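Local coordinates for protein Rbam17540 (Bacillus amyloliquefaciens, PDB 2YOY) that probably cleaves cellulose oxidatively as a copper-dependent lytic polysaccharide monooxygenase of the CBM33 type, at residues 1-13 against 166-178. Residues are numbered along the deposited sequence; the frame is centred on the assembly and turned at random.
Sequences HGYIKEPVSRAYM and SNAFYNVIDVNLT. With CU1 (copper (I) ion), chain C; EDO (1,2-ethanediol), chain D.
Phe169 sets the edge of its ring against one face of His1 in an edge-to-face pair, centroids 5.2 Å apart and planes at 61°, beside the histidine brace of this lytic polysaccharide monooxygenase. In that brace His1 grips copper with its terminal N and ND1, and His98 supplies the third nitrogen, while His1 NE2 bonds Gln65 OE1. Phe169 CZ lies 3.7 Å from the copper ion, so an aromatic ring, which offers no strong ligand, suits the place.

Strands 2-6 and 167-177 belong to the two sheets of the immunoglobulin-like sandwich. Between them Asn171, its CG beside the backbone N (chi1 -84°), pushes OD1 across to accept from Ile4 N at 2.8 Å, while ND2, well above the carbonyl plane, donates to Tyr170 O of its own strand; an amide can serve both needs. Ile4 and Ile173 meet through their CD1 methyls, and the CG2 branch of Ile173 reaches Pro7 CB.

Ser9 is the N-cap: its hydroxyl accepts from Tyr12 N and donates to Ile4 O. Arg10 N donates separately to Val172 O. The Arg10 chain bends at chi3 (-64°) and brings its guanidinium almost coplanar with the Asp174 carboxylate, with Val172 CG2 over the guanidinium centre. With an alanine here the buried Asp174 carboxylate would probably lose its countercharge, keeping at most the bond Tyr153 OH now makes to OD1. Two syn lone pairs take the grip: Arg10 NE meets Asp174 OD2 and Arg10 NH2 meets Asp174 OD1, each at 2.9 Å.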
loop_
_atom_site.group_PDB
_atom_site.type_symbol
_atom_site.label_atom_id
_atom_site.label_comp_id
_atom_site.label_asym_id
_atom_site.label_seq_id
_atom_site.Cartn_x
_atom_site.Cartn_y
_atom_site.Cartn_z
ATOM N N HIS A 1 12.498 2.104 4.585
ATOM C CA HIS A 1 11.447 3.139 4.502
ATOM C C HIS A 1 11.264 3.610 3.086
ATOM O O HIS A 1 12.223 3.951 2.372
ATOM C CB HIS A 1 11.755 4.315 5.404
ATOM C CG HIS A 1 11.576 3.999 6.876
ATOM N ND1 HIS A 1 12.323 3.040 7.526
ATOM C CD2 HIS A 1 10.764 4.538 7.817
ATOM C CE1 HIS A 1 11.939 2.962 8.791
ATOM N NE2 HIS A 1 11.004 3.871 8.994
ATOM N N GLY A 2 10.010 3.604 2.665
ATOM C CA GLY A 2 9.688 4.000 1.314
ATOM C C GLY A 2 8.222 3.822 1.072
ATOM O O GLY A 2 7.536 3.299 1.914
ATOM N N TYR A 3 7.760 4.326 -0.057
ATOM C CA TYR A 3 6.370 4.231 -0.465
ATOM C C TYR A 3 6.212 4.109 -1.970
ATOM O O TYR A 3 7.111 4.454 -2.765
ATOM C CB TYR A 3 5.578 5.432 0.042
ATOM C CG TYR A 3 6.170 6.795 -0.336
ATOM C CD1 TYR A 3 5.865 7.388 -1.536
ATOM C CD2 TYR A 3 6.985 7.493 0.550
ATOM C CE1 TYR A 3 6.439 8.609 -1.902
ATOM C CE2 TYR A 3 7.526 8.730 0.207
ATOM C CZ TYR A 3 7.216 9.272 -1.000
ATOM O OH TYR A 3 7.733 10.514 -1.380
ATOM N N ILE A 4 5.042 3.680 -2.383
ATOM C CA ILE A 4 4.734 3.628 -3.825
ATOM C C ILE A 4 4.298 5.033 -4.285
ATOM O O ILE A 4 3.356 5.597 -3.786
ATOM C CB ILE A 4 3.661 2.545 -4.117
ATOM C CG1 ILE A 4 4.171 1.160 -3.701
ATOM C CG2 ILE A 4 3.255 2.590 -5.579
ATOM C CD1 ILE A 4 3.124 0.049 -3.771
ATOM N N LYS A 5 5.062 5.585 -5.227
ATOM C CA LYS A 5 4.900 6.925 -5.728
ATOM C C LYS A 5 4.082 6.997 -7.016
ATOM O O LYS A 5 3.363 7.972 -7.211
ATOM C CB LYS A 5 6.314 7.471 -5.975
ATOM C CG LYS A 5 6.464 8.789 -6.684
ATOM C CD LYS A 5 7.955 9.058 -6.843
ATOM C CE LYS A 5 8.619 8.042 -7.769
ATOM N NZ LYS A 5 10.098 8.197 -7.783
ATOM N N GLU A 6 4.222 5.992 -7.897
ATOM C CA GLU A 6 3.358 5.828 -9.081
ATOM C C GLU A 6 2.949 4.360 -9.257
ATOM O O GLU A 6 3.826 3.520 -9.359
ATOM C CB GLU A 6 4.080 6.289 -10.355
ATOM C CG GLU A 6 3.190 6.265 -11.581
ATOM C CD GLU A 6 3.964 6.440 -12.876
ATOM O OE1 GLU A 6 5.046 7.055 -12.840
ATOM O OE2 GLU A 6 3.483 5.956 -13.922
ATOM N N PRO A 7 1.629 4.039 -9.218
ATOM C CA PRO A 7 0.511 4.942 -8.852
ATOM C C PRO A 7 0.699 5.518 -7.433
ATOM O O PRO A 7 1.580 5.063 -6.691
ATOM C CB PRO A 7 -0.738 4.036 -8.901
ATOM C CG PRO A 7 -0.338 2.750 -9.502
ATOM C CD PRO A 7 1.177 2.638 -9.329
ATOM N N VAL A 8 -0.079 6.542 -7.085
ATOM C CA VAL A 8 -0.003 7.151 -5.771
ATOM C C VAL A 8 -0.707 6.295 -4.725
ATOM O O VAL A 8 -1.923 6.152 -4.720
ATOM C CB VAL A 8 -0.651 8.563 -5.817
ATOM C CG1 VAL A 8 -0.526 9.239 -4.478
ATOM C CG2 VAL A 8 -0.018 9.381 -6.948
ATOM N N SER A 9 0.129 5.723 -3.863
ATOM C CA SER A 9 -0.331 5.067 -2.631
ATOM C C SER A 9 -1.174 5.971 -1.766
ATOM O O SER A 9 -1.059 7.164 -1.772
ATOM C CB SER A 9 0.859 4.534 -1.806
ATOM O OG SER A 9 1.683 5.531 -1.213
ATOM N N ARG A 10 -2.039 5.380 -0.978
ATOM C CA ARG A 10 -2.827 6.161 -0.090
ATOM C C ARG A 10 -1.995 6.979 0.866
ATOM O O ARG A 10 -2.366 8.129 1.152
ATOM C CB ARG A 10 -3.851 5.218 0.656
ATOM C CG ARG A 10 -4.819 5.937 1.560
ATOM C CD ARG A 10 -5.590 4.920 2.428
ATOM N NE ARG A 10 -6.435 4.034 1.639
ATOM C CZ ARG A 10 -7.086 2.957 2.108
ATOM N NH1 ARG A 10 -7.034 2.618 3.404
ATOM N NH2 ARG A 10 -7.836 2.235 1.266
ATOM N N ALA A 11 -0.884 6.417 1.370
ATOM C CA ALA A 11 -0.013 7.114 2.250
ATOM C C ALA A 11 0.619 8.354 1.585
ATOM O O ALA A 11 0.624 9.463 2.170
ATOM C CB ALA A 11 1.083 6.190 2.742
ATOM N N TYR A 12 1.093 8.173 0.359
ATOM C CA TYR A 12 1.653 9.292 -0.360
ATOM C C TYR A 12 0.563 10.351 -0.720
ATOM O O TYR A 12 0.803 11.578 -0.620
ATOM C CB TYR A 12 2.366 8.726 -1.543
ATOM C CG TYR A 12 3.081 9.785 -2.390
ATOM C CD1 TYR A 12 3.797 10.812 -1.801
ATOM C CD2 TYR A 12 2.999 9.735 -3.785
ATOM C CE1 TYR A 12 4.446 11.763 -2.618
ATOM C CE2 TYR A 12 3.646 10.661 -4.586
ATOM C CZ TYR A 12 4.346 11.669 -3.999
ATOM O OH TYR A 12 4.961 12.582 -4.819
ATOM N N MET A 13 -0.647 9.890 -1.092
ATOM C CA MET A 13 -1.783 10.772 -1.285
ATOM C C MET A 13 -2.018 11.628 -0.033
ATOM O O MET A 13 -2.335 12.826 -0.134
ATOM C CB MET A 13 -3.065 10.008 -1.627
ATOM C CG MET A 13 -4.241 10.810 -2.224
ATOM S SD MET A 13 -3.870 11.120 -3.956
ATOM C CE MET A 13 -4.324 9.550 -4.741
ATOM N N SER A 166 12.687 -8.397 10.512
ATOM C CA SER A 166 11.376 -9.031 10.517
ATOM C C SER A 166 10.284 -8.051 10.034
ATOM O O SER A 166 9.143 -8.271 10.288
ATOM C CB SER A 166 11.042 -9.582 11.906
ATOM O OG SER A 166 11.014 -8.539 12.843
ATOM N N ASN A 167 10.653 -7.022 9.283
ATOM C CA ASN A 167 9.718 -5.983 8.881
ATOM C C ASN A 167 9.370 -6.010 7.404
ATOM O O ASN A 167 10.119 -6.519 6.579
ATOM C CB ASN A 167 10.322 -4.611 9.164
ATOM C CG ASN A 167 10.644 -4.403 10.626
ATOM O OD1 ASN A 167 11.747 -4.013 10.965
ATOM N ND2 ASN A 167 9.681 -4.660 11.487
ATOM N N ALA A 168 8.251 -5.363 7.090
ATOM C CA ALA A 168 7.802 -5.148 5.701
ATOM C C ALA A 168 7.027 -3.856 5.670
ATOM O O ALA A 168 6.545 -3.386 6.714
ATOM C CB ALA A 168 6.942 -6.297 5.206
ATOM N N PHE A 169 6.892 -3.271 4.480
ATOM C CA PHE A 169 6.139 -2.024 4.295
ATOM C C PHE A 169 4.928 -2.346 3.446
ATOM O O PHE A 169 5.037 -3.113 2.475
ATOM C CB PHE A 169 7.055 -0.963 3.637
ATOM C CG PHE A 169 8.170 -0.514 4.547
ATOM C CD1 PHE A 169 9.274 -1.328 4.739
ATOM C CD2 PHE A 169 8.053 0.644 5.298
ATOM C CE1 PHE A 169 10.252 -0.965 5.640
ATOM C CE2 PHE A 169 9.058 1.036 6.159
ATOM C CZ PHE A 169 10.134 0.221 6.334
ATOM N N TYR A 170 3.777 -1.813 3.876
ATOM C CA TYR A 170 2.462 -2.122 3.346
ATOM C C TYR A 170 1.868 -0.857 2.777
ATOM O O TYR A 170 1.621 0.063 3.500
ATOM C CB TYR A 170 1.541 -2.701 4.461
ATOM C CG TYR A 170 2.023 -4.025 4.961
ATOM C CD1 TYR A 170 3.026 -4.089 5.944
ATOM C CD2 TYR A 170 1.539 -5.201 4.437
ATOM C CE1 TYR A 170 3.532 -5.320 6.338
ATOM C CE2 TYR A 170 2.001 -6.422 4.847
ATOM C CZ TYR A 170 2.990 -6.487 5.807
ATOM O OH TYR A 170 3.454 -7.754 6.125
ATOM N N ASN A 171 1.644 -0.808 1.459
ATOM C CA ASN A 171 1.048 0.367 0.851
ATOM C C ASN A 171 -0.181 -0.010 0.023
ATOM O O ASN A 171 -0.084 -0.645 -1.045
ATOM C CB ASN A 171 2.018 1.085 -0.087
ATOM C CG ASN A 171 3.000 2.068 0.580
ATOM O OD1 ASN A 171 3.647 2.833 -0.147
ATOM N ND2 ASN A 171 3.178 2.010 1.898
ATOM N N VAL A 172 -1.336 0.425 0.505
ATOM C CA VAL A 172 -2.544 0.301 -0.225
ATOM C C VAL A 172 -2.686 1.448 -1.185
ATOM O O VAL A 172 -2.237 2.569 -0.933
ATOM C CB VAL A 172 -3.830 0.151 0.679
ATOM C CG1 VAL A 172 -3.731 -1.113 1.461
ATOM C CG2 VAL A 172 -4.022 1.351 1.588
ATOM N N ILE A 173 -3.285 1.122 -2.325
ATOM C CA ILE A 173 -3.531 2.045 -3.431
ATOM C C ILE A 173 -5.026 1.970 -3.814
ATOM O O ILE A 173 -5.552 0.923 -4.196
ATOM C CB ILE A 173 -2.684 1.697 -4.682
ATOM C CG1 ILE A 173 -1.208 1.570 -4.354
ATOM C CG2 ILE A 173 -2.871 2.744 -5.757
ATOM C CD1 ILE A 173 -0.481 0.767 -5.387
ATOM N N ASP A 174 -5.706 3.116 -3.759
ATOM C CA ASP A 174 -7.128 3.177 -4.146
ATOM C C ASP A 174 -7.255 3.472 -5.647
ATOM O O ASP A 174 -6.701 4.454 -6.141
ATOM C CB ASP A 174 -7.836 4.245 -3.330
ATOM C CG ASP A 174 -7.743 3.984 -1.841
ATOM O OD1 ASP A 174 -8.512 3.100 -1.365
ATOM O OD2 ASP A 174 -6.899 4.628 -1.140
ATOM N N VAL A 175 -7.932 2.598 -6.365
ATOM C CA VAL A 175 -8.002 2.722 -7.812
ATOM C C VAL A 175 -9.433 2.592 -8.309
ATOM O O VAL A 175 -10.305 1.932 -7.718
ATOM C CB VAL A 175 -7.076 1.694 -8.557
ATOM C CG1 VAL A 175 -5.608 1.889 -8.128
ATOM C CG2 VAL A 175 -7.555 0.258 -8.315
ATOM N N ASN A 176 -9.659 3.278 -9.416
ATOM C CA ASN A 176 -10.859 3.061 -10.195
ATOM C C ASN A 176 -10.414 2.320 -11.426
ATOM O O ASN A 176 -9.693 2.863 -12.275
ATOM C CB ASN A 176 -11.486 4.389 -10.551
ATOM C CG ASN A 176 -12.690 4.223 -11.450
ATOM O OD1 ASN A 176 -13.601 3.477 -11.120
ATOM N ND2 ASN A 176 -12.695 4.893 -12.573
ATOM N N LEU A 177 -10.843 1.070 -11.517
ATOM C CA LEU A 177 -10.384 0.168 -12.561
ATOM C C LEU A 177 -11.222 0.328 -13.801
ATOM O O LEU A 177 -12.416 0.138 -13.771
ATOM C CB LEU A 177 -10.406 -1.283 -12.070
ATOM C CG LEU A 177 -9.519 -2.403 -12.608
ATOM C CD1 LEU A 177 -8.238 -2.004 -13.332
ATOM C CD2 LEU A 177 -9.280 -3.421 -11.509
ATOM N N THR A 178 -10.510 0.640 -14.876
ATOM C CA THR A 178 -10.977 0.996 -16.234
ATOM C C THR A 178 -12.101 2.014 -16.299
ATOM O O THR A 178 -11.874 3.186 -15.918
ATOM C CB THR A 178 -11.133 -0.247 -17.106
ATOM O OG1 THR A 178 -9.916 -1.018 -16.991
ATOM C CG2 THR A 178 -11.354 0.147 -18.569
HETATM CU CU CU1 C . 13.426 1.781 6.563
HETATM C C1 EDO D . 13.509 -1.627 8.206
HETATM O O1 EDO D . 13.306 -2.906 8.822
HETATM C C2 EDO D . 13.936 -0.543 9.196
HETATM O O2 EDO D . 13.024 -0.405 10.289
HETATM O O HOH W 1 5.351 3.327 3.567
HETATM O O HOH W 2 -4.256 5.584 -3.503
HETATM O O HOH W 3 -0.634 3.471 1.230
#